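Local coordinates for folylpolyglutamate synthase protein FOLC (Mycobacterium tuberculosis, PDB 2VOS) that probably adds glutamate to dihydropteroate and, one residue after another, to tetrahydrofolate at the expense of ATP, with magnesium as cofactor, at residues His32-Arg37 with Phe152-Ala157; Arg125-Leu130 with Ala159-Ala164. All blocks are in the same frame, centred on the assembly; numbering follows the deposited sequence.

Contact 1: residues His32-Arg37 with Phe152-Ala157; sequences HLLDQR and FEVLTA
L34 and V154 make the close part of this contact: methyl CD2 of L34 lies 3.8 Å from CG1 of V154, with the two side chains set at a slant to each other. The second branch of L34 is turned to the neighbouring residue, its CD1 coming 4.2 Å from CD2 of L155, and so the leucine spreads its two methyls over two successive side chains of one helix. All three residues are buried, and their CA atoms stay well apart, 8.1 Å for L34 and V154, which leaves the joining to the branch ends.

The parts that meet are the last part of helix 23-34 with the residues that follow it, and the first turns of helix 151-165, which lies within the Mur ligase middle domain, a family of the P-loop NTPase clan. Further along, R37 takes over. With its chain extended from CG to NE (chi2 -176°, chi3 178°), it passes V154 at roughly a right angle and lays one face of its guanidinium over CG2, off towards the rim, NE being 4.0 Å from that methyl. The head is held by others: NH2 forms a salt bridge with D135 of helix 117-140, and NH1 bonds to M149 O.

On the solvent side Q36 folds back on its own turn, its NE2 donating to H32 O at 3.1 Å from above the carbonyl plane, while D35 forms a salt bridge with K151.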
loop_
_atom_site.group_PDB
_atom_site.type_symbol
_atom_site.label_atom_id
_atom_site.label_comp_id
_atom_site.label_asym_id
_atom_site.label_seq_id
_atom_site.Cartn_x
_atom_site.Cartn_y
_atom_site.Cartn_z
ATOM N N HIS A 32 -0.046 -22.719 1.884
ATOM C CA HIS A 32 -0.167 -23.575 3.091
ATOM C C HIS A 32 1.227 -23.809 3.719
ATOM O O HIS A 32 1.385 -23.706 4.932
ATOM C CB HIS A 32 -0.843 -24.914 2.758
ATOM C CG HIS A 32 -1.156 -25.754 3.969
ATOM N ND1 HIS A 32 -1.940 -25.303 5.015
ATOM C CD2 HIS A 32 -0.784 -27.015 4.301
ATOM C CE1 HIS A 32 -2.040 -26.245 5.935
ATOM N NE2 HIS A 32 -1.347 -27.295 5.528
ATOM N N LEU A 33 2.238 -24.097 2.893
ATOM C CA LEU A 33 3.598 -24.243 3.405
ATOM C C LEU A 33 4.127 -22.940 3.959
ATOM O O LEU A 33 4.698 -22.931 5.048
ATOM C CB LEU A 33 4.605 -24.695 2.327
ATOM C CG LEU A 33 4.435 -26.107 1.787
ATOM C CD1 LEU A 33 5.533 -26.313 0.730
ATOM C CD2 LEU A 33 4.513 -27.116 2.913
ATOM N N LEU A 34 4.016 -21.858 3.170
ATOM C CA LEU A 34 4.597 -20.582 3.552
ATOM C C LEU A 34 3.939 -20.147 4.863
ATOM O O LEU A 34 4.609 -19.555 5.702
ATOM C CB LEU A 34 4.412 -19.497 2.456
ATOM C CG LEU A 34 5.211 -19.708 1.167
ATOM C CD1 LEU A 34 4.909 -18.597 0.185
ATOM C CD2 LEU A 34 6.661 -19.614 1.557
ATOM N N ASP A 35 2.645 -20.433 5.046
ATOM C CA ASP A 35 1.953 -19.991 6.252
ATOM C C ASP A 35 2.426 -20.715 7.487
ATOM O O ASP A 35 2.089 -20.299 8.611
ATOM C CB ASP A 35 0.431 -20.071 6.102
ATOM C CG ASP A 35 -0.110 -19.017 5.130
ATOM O OD1 ASP A 35 0.642 -18.149 4.697
ATOM O OD2 ASP A 35 -1.296 -19.036 4.797
ATOM N N GLN A 36 3.190 -21.805 7.302
ATOM C CA GLN A 36 3.659 -22.572 8.458
ATOM C C GLN A 36 4.946 -21.978 8.986
ATOM O O GLN A 36 5.446 -22.406 10.007
ATOM C CB GLN A 36 3.846 -24.036 8.133
ATOM C CG GLN A 36 2.517 -24.739 8.018
ATOM C CD GLN A 36 2.652 -26.144 7.463
ATOM O OE1 GLN A 36 3.130 -27.044 8.151
ATOM N NE2 GLN A 36 2.222 -26.346 6.224
ATOM N N ARG A 37 5.473 -20.986 8.273
ATOM C CA ARG A 37 6.740 -20.390 8.648
ATOM C C ARG A 37 6.532 -19.431 9.818
ATOM O O ARG A 37 7.287 -19.442 10.785
ATOM C CB ARG A 37 7.335 -19.639 7.464
ATOM C CG ARG A 37 7.946 -20.586 6.448
ATOM C CD ARG A 37 8.654 -19.937 5.271
ATOM N NE ARG A 37 9.224 -21.010 4.436
ATOM C CZ ARG A 37 10.443 -21.521 4.612
ATOM N NH1 ARG A 37 11.268 -20.989 5.515
ATOM N NH2 ARG A 37 10.872 -22.524 3.867
ATOM N N PHE A 152 7.700 -13.562 4.582
ATOM C CA PHE A 152 8.049 -12.367 3.857
ATOM C C PHE A 152 9.433 -12.468 3.172
ATOM O O PHE A 152 9.619 -12.041 1.994
ATOM C CB PHE A 152 7.932 -11.079 4.722
ATOM C CG PHE A 152 8.064 -9.808 3.874
ATOM C CD1 PHE A 152 7.104 -9.526 2.881
ATOM C CD2 PHE A 152 9.170 -8.958 4.005
ATOM C CE1 PHE A 152 7.201 -8.391 2.066
ATOM C CE2 PHE A 152 9.284 -7.832 3.201
ATOM C CZ PHE A 152 8.310 -7.535 2.218
ATOM N N GLU A 153 10.422 -13.018 3.871
ATOM C CA GLU A 153 11.737 -13.211 3.248
ATOM C C GLU A 153 11.643 -14.056 1.963
ATOM O O GLU A 153 12.201 -13.707 0.934
ATOM C CB GLU A 153 12.690 -13.847 4.254
ATOM C CG GLU A 153 13.195 -12.826 5.242
ATOM C CD GLU A 153 13.961 -13.467 6.417
ATOM O OE1 GLU A 153 14.036 -14.701 6.516
ATOM O OE2 GLU A 153 14.495 -12.724 7.249
ATOM N N VAL A 154 10.911 -15.150 2.024
ATOM C CA VAL A 154 10.727 -15.996 0.863
ATOM C C VAL A 154 9.959 -15.275 -0.266
ATOM O O VAL A 154 10.370 -15.366 -1.435
ATOM C CB VAL A 154 10.053 -17.332 1.245
ATOM C CG1 VAL A 154 9.845 -18.166 -0.012
ATOM C CG2 VAL A 154 10.944 -18.090 2.264
ATOM N N LEU A 155 8.859 -14.575 0.060
ATOM C CA LEU A 155 8.147 -13.821 -0.963
ATOM C C LEU A 155 9.060 -12.806 -1.626
ATOM O O LEU A 155 9.021 -12.594 -2.839
ATOM C CB LEU A 155 6.954 -13.091 -0.362
ATOM C CG LEU A 155 5.797 -13.956 0.090
ATOM C CD1 LEU A 155 4.786 -13.117 0.984
ATOM C CD2 LEU A 155 5.125 -14.625 -1.114
ATOM N N THR A 156 9.918 -12.181 -0.831
ATOM C CA THR A 156 10.765 -11.122 -1.352
ATOM C C THR A 156 11.794 -11.757 -2.278
ATOM O O THR A 156 12.054 -11.241 -3.354
ATOM C CB THR A 156 11.428 -10.373 -0.214
ATOM O OG1 THR A 156 10.400 -9.635 0.482
ATOM C CG2 THR A 156 12.529 -9.377 -0.744
ATOM N N ALA A 157 12.331 -12.915 -1.890
ATOM C CA ALA A 157 13.267 -13.590 -2.748
ATOM C C ALA A 157 12.599 -14.045 -4.043
ATOM O O ALA A 157 13.174 -13.955 -5.129
ATOM C CB ALA A 157 13.898 -14.799 -2.015
#

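Contact 2: residues Arg125-Leu130 with Ala159-Ala164; sequences REIEPL and AFAAFA
Two helices of the Mur ligase-type ATP-binding half, 117-140 and 151-165, meet here beside the central mixed sheet, and within 125-130 and 159-164 the meeting point is A161. Its CB, the whole side chain, lies 3.8 Å from CG2 of I127, the methyl that branches straight off the beta carbon. The first torsion explains which branch arrives: chi1 of 71° tucks CG1 in over the backbone and turns CG2 away from the carbonyl carbon, out to the alanine. The longer arm of I127, ending in CD1, packs instead against A157 of the same partner helix, one turn before A161. I127 thus straddles two alanines.

E126 approaches the same methyl from the preceding position. Its chain runs extended beyond CG (chi2 -177°), and OE2 ends 4.0 Å from CB of A161, a van der Waals approach of a carboxylate oxygen to a methyl. The backbones remain 7.8 Å apart between the CA atoms of I127 and A161, and the buried area is small, 88 Å².

Helix 117-140 is kinked just after the contact: P129 has no N-H to give, and L130 N reaches I127 O, three residues back, at 2.8 Å instead of the carbonyl four back. Behind A161 the other side of helix 151-165 faces the sheet, with A159 and F163 on T96 of strand 93-96 and on I108 of strand 108-110.

E126 is exposed, and its OE2 also lies close to D165 OD2, two acidic groups side by side that would probably disfavour having both carboxylates ionised, or draw in water or cations between them. With no polar bond joining the segments and E126 adding just a van der Waals approach, cohesion between them rests on the apolar meeting of I127 CG2 with A161 CB.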
loop_
_atom_site.group_PDB
_atom_site.type_symbol
_atom_site.label_atom_id
_atom_site.label_comp_id
_atom_site.label_asym_id
_atom_site.label_seq_id
_atom_site.Cartn_x
_atom_site.Cartn_y
_atom_site.Cartn_z
ATOM N N ARG A 125 9.069 -22.952 -6.477
ATOM C CA ARG A 125 9.743 -24.221 -6.685
ATOM C C ARG A 125 11.173 -24.006 -7.124
ATOM O O ARG A 125 12.079 -24.728 -6.716
ATOM C CB ARG A 125 9.045 -25.041 -7.759
ATOM C CG ARG A 125 7.675 -25.652 -7.383
ATOM C CD ARG A 125 7.348 -26.731 -8.458
ATOM N NE ARG A 125 6.284 -27.644 -8.050
ATOM C CZ ARG A 125 6.499 -28.768 -7.367
ATOM N NH1 ARG A 125 7.746 -29.113 -7.020
ATOM N NH2 ARG A 125 5.468 -29.546 -7.031
ATOM N N GLU A 126 11.410 -23.021 -7.982
ATOM C CA GLU A 126 12.779 -22.832 -8.462
ATOM C C GLU A 126 13.727 -22.353 -7.358
ATOM O O GLU A 126 14.869 -22.812 -7.318
ATOM C CB GLU A 126 12.842 -21.931 -9.688
ATOM C CG GLU A 126 13.202 -20.508 -9.409
ATOM C CD GLU A 126 13.176 -19.668 -10.710
ATOM O OE1 GLU A 126 13.262 -20.260 -11.797
ATOM O OE2 GLU A 126 13.058 -18.445 -10.645
ATOM N N ILE A 127 13.281 -21.471 -6.444
ATOM C CA ILE A 127 14.157 -21.102 -5.334
ATOM C C ILE A 127 14.132 -22.048 -4.120
ATOM O O ILE A 127 15.075 -22.040 -3.316
ATOM C CB ILE A 127 13.990 -19.659 -4.874
ATOM C CG1 ILE A 127 12.666 -19.471 -4.147
ATOM C CG2 ILE A 127 14.142 -18.659 -6.074
ATOM C CD1 ILE A 127 12.675 -18.152 -3.310
ATOM N N GLU A 128 13.132 -22.917 -4.026
ATOM C CA GLU A 128 12.920 -23.690 -2.779
ATOM C C GLU A 128 14.170 -24.486 -2.316
ATOM O O GLU A 128 14.466 -24.533 -1.106
ATOM C CB GLU A 128 11.725 -24.655 -2.912
ATOM C CG GLU A 128 11.354 -25.363 -1.569
ATOM C CD GLU A 128 10.224 -26.383 -1.743
ATOM O OE1 GLU A 128 10.401 -27.284 -2.564
ATOM O OE2 GLU A 128 9.177 -26.291 -1.059
ATOM N N PRO A 129 14.871 -25.173 -3.255
ATOM C CA PRO A 129 16.034 -25.914 -2.705
ATOM C C PRO A 129 17.068 -24.965 -1.986
ATOM O O PRO A 129 17.734 -25.376 -1.028
ATOM C CB PRO A 129 16.661 -26.607 -3.940
ATOM C CG PRO A 129 15.625 -26.562 -5.038
ATOM C CD PRO A 129 14.643 -25.422 -4.700
ATOM N N LEU A 130 17.189 -23.709 -2.439
ATOM C CA LEU A 130 18.147 -22.779 -1.840
ATOM C C LEU A 130 17.573 -22.219 -0.544
ATOM O O LEU A 130 18.300 -21.980 0.420
ATOM C CB LEU A 130 18.490 -21.628 -2.822
ATOM C CG LEU A 130 19.212 -22.011 -4.140
ATOM C CD1 LEU A 130 20.269 -23.092 -3.836
ATOM C CD2 LEU A 130 18.192 -22.478 -5.235
ATOM N N ALA A 159 10.112 -12.521 -5.536
ATOM C CA ALA A 159 9.910 -11.365 -6.419
ATOM C C ALA A 159 11.253 -11.088 -7.164
ATOM O O ALA A 159 11.295 -10.867 -8.428
ATOM C CB ALA A 159 9.467 -10.142 -5.597
ATOM N N PHE A 160 12.345 -11.047 -6.402
ATOM C CA PHE A 160 13.642 -10.702 -6.982
ATOM C C PHE A 160 14.078 -11.718 -8.033
ATOM O O PHE A 160 14.666 -11.319 -9.045
ATOM C CB PHE A 160 14.761 -10.571 -5.910
ATOM C CG PHE A 160 14.591 -9.391 -4.977
ATOM C CD1 PHE A 160 14.035 -8.195 -5.443
ATOM C CD2 PHE A 160 15.003 -9.457 -3.651
ATOM C CE1 PHE A 160 13.851 -7.094 -4.616
ATOM C CE2 PHE A 160 14.870 -8.299 -2.797
ATOM C CZ PHE A 160 14.281 -7.133 -3.290
ATOM N N ALA A 161 13.844 -13.009 -7.763
ATOM C CA ALA A 161 14.169 -14.096 -8.750
ATOM C C ALA A 161 13.295 -13.912 -9.994
ATOM O O ALA A 161 13.743 -14.020 -11.149
ATOM C CB ALA A 161 13.879 -15.461 -8.106
ATOM N N ALA A 162 12.010 -13.659 -9.771
ATOM C CA ALA A 162 11.089 -13.557 -10.895
ATOM C C ALA A 162 11.485 -12.337 -11.742
ATOM O O ALA A 162 11.331 -12.346 -12.989
ATOM C CB ALA A 162 9.652 -13.375 -10.368
ATOM N N PHE A 163 11.965 -11.262 -11.111
ATOM C CA PHE A 163 12.307 -10.078 -11.902
ATOM C C PHE A 163 13.503 -10.393 -12.805
ATOM O O PHE A 163 13.596 -9.860 -13.918
ATOM C CB PHE A 163 12.647 -8.852 -11.015
ATOM C CG PHE A 163 11.476 -8.373 -10.167
ATOM C CD1 PHE A 163 10.158 -8.713 -10.521
ATOM C CD2 PHE A 163 11.701 -7.598 -9.017
ATOM C CE1 PHE A 163 9.088 -8.247 -9.734
ATOM C CE2 PHE A 163 10.648 -7.116 -8.231
ATOM C CZ PHE A 163 9.348 -7.452 -8.576
ATOM N N ALA A 164 14.442 -11.191 -12.295
ATOM C CA ALA A 164 15.613 -11.599 -13.111
ATOM C C ALA A 164 15.221 -12.643 -14.199
ATOM O O ALA A 164 15.788 -12.636 -15.296
ATOM C CB ALA A 164 16.742 -12.143 -12.191
#

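Overall arrangement
From the N terminus the chain first passes 32-37, the last part of helix 23-34 and the residues that follow it, then 125-130 on helix 117-140, and only afterwards enters helix 151-165, which supplies the second segment of both contacts. Contact 1 closes a long loop of 114 residues that includes helix 117-140; contact 2 closes a short one of 28. The two cross, since 125-130 falls between the partners of contact 1 and 152-157 between those of contact 2. Their centres are about 12 Å apart, and L33 meets E128 directly, by packing. Helix 151-165 thus packs against the first modelled helix, 23-34, near its own start and against 117-140 along much of its length.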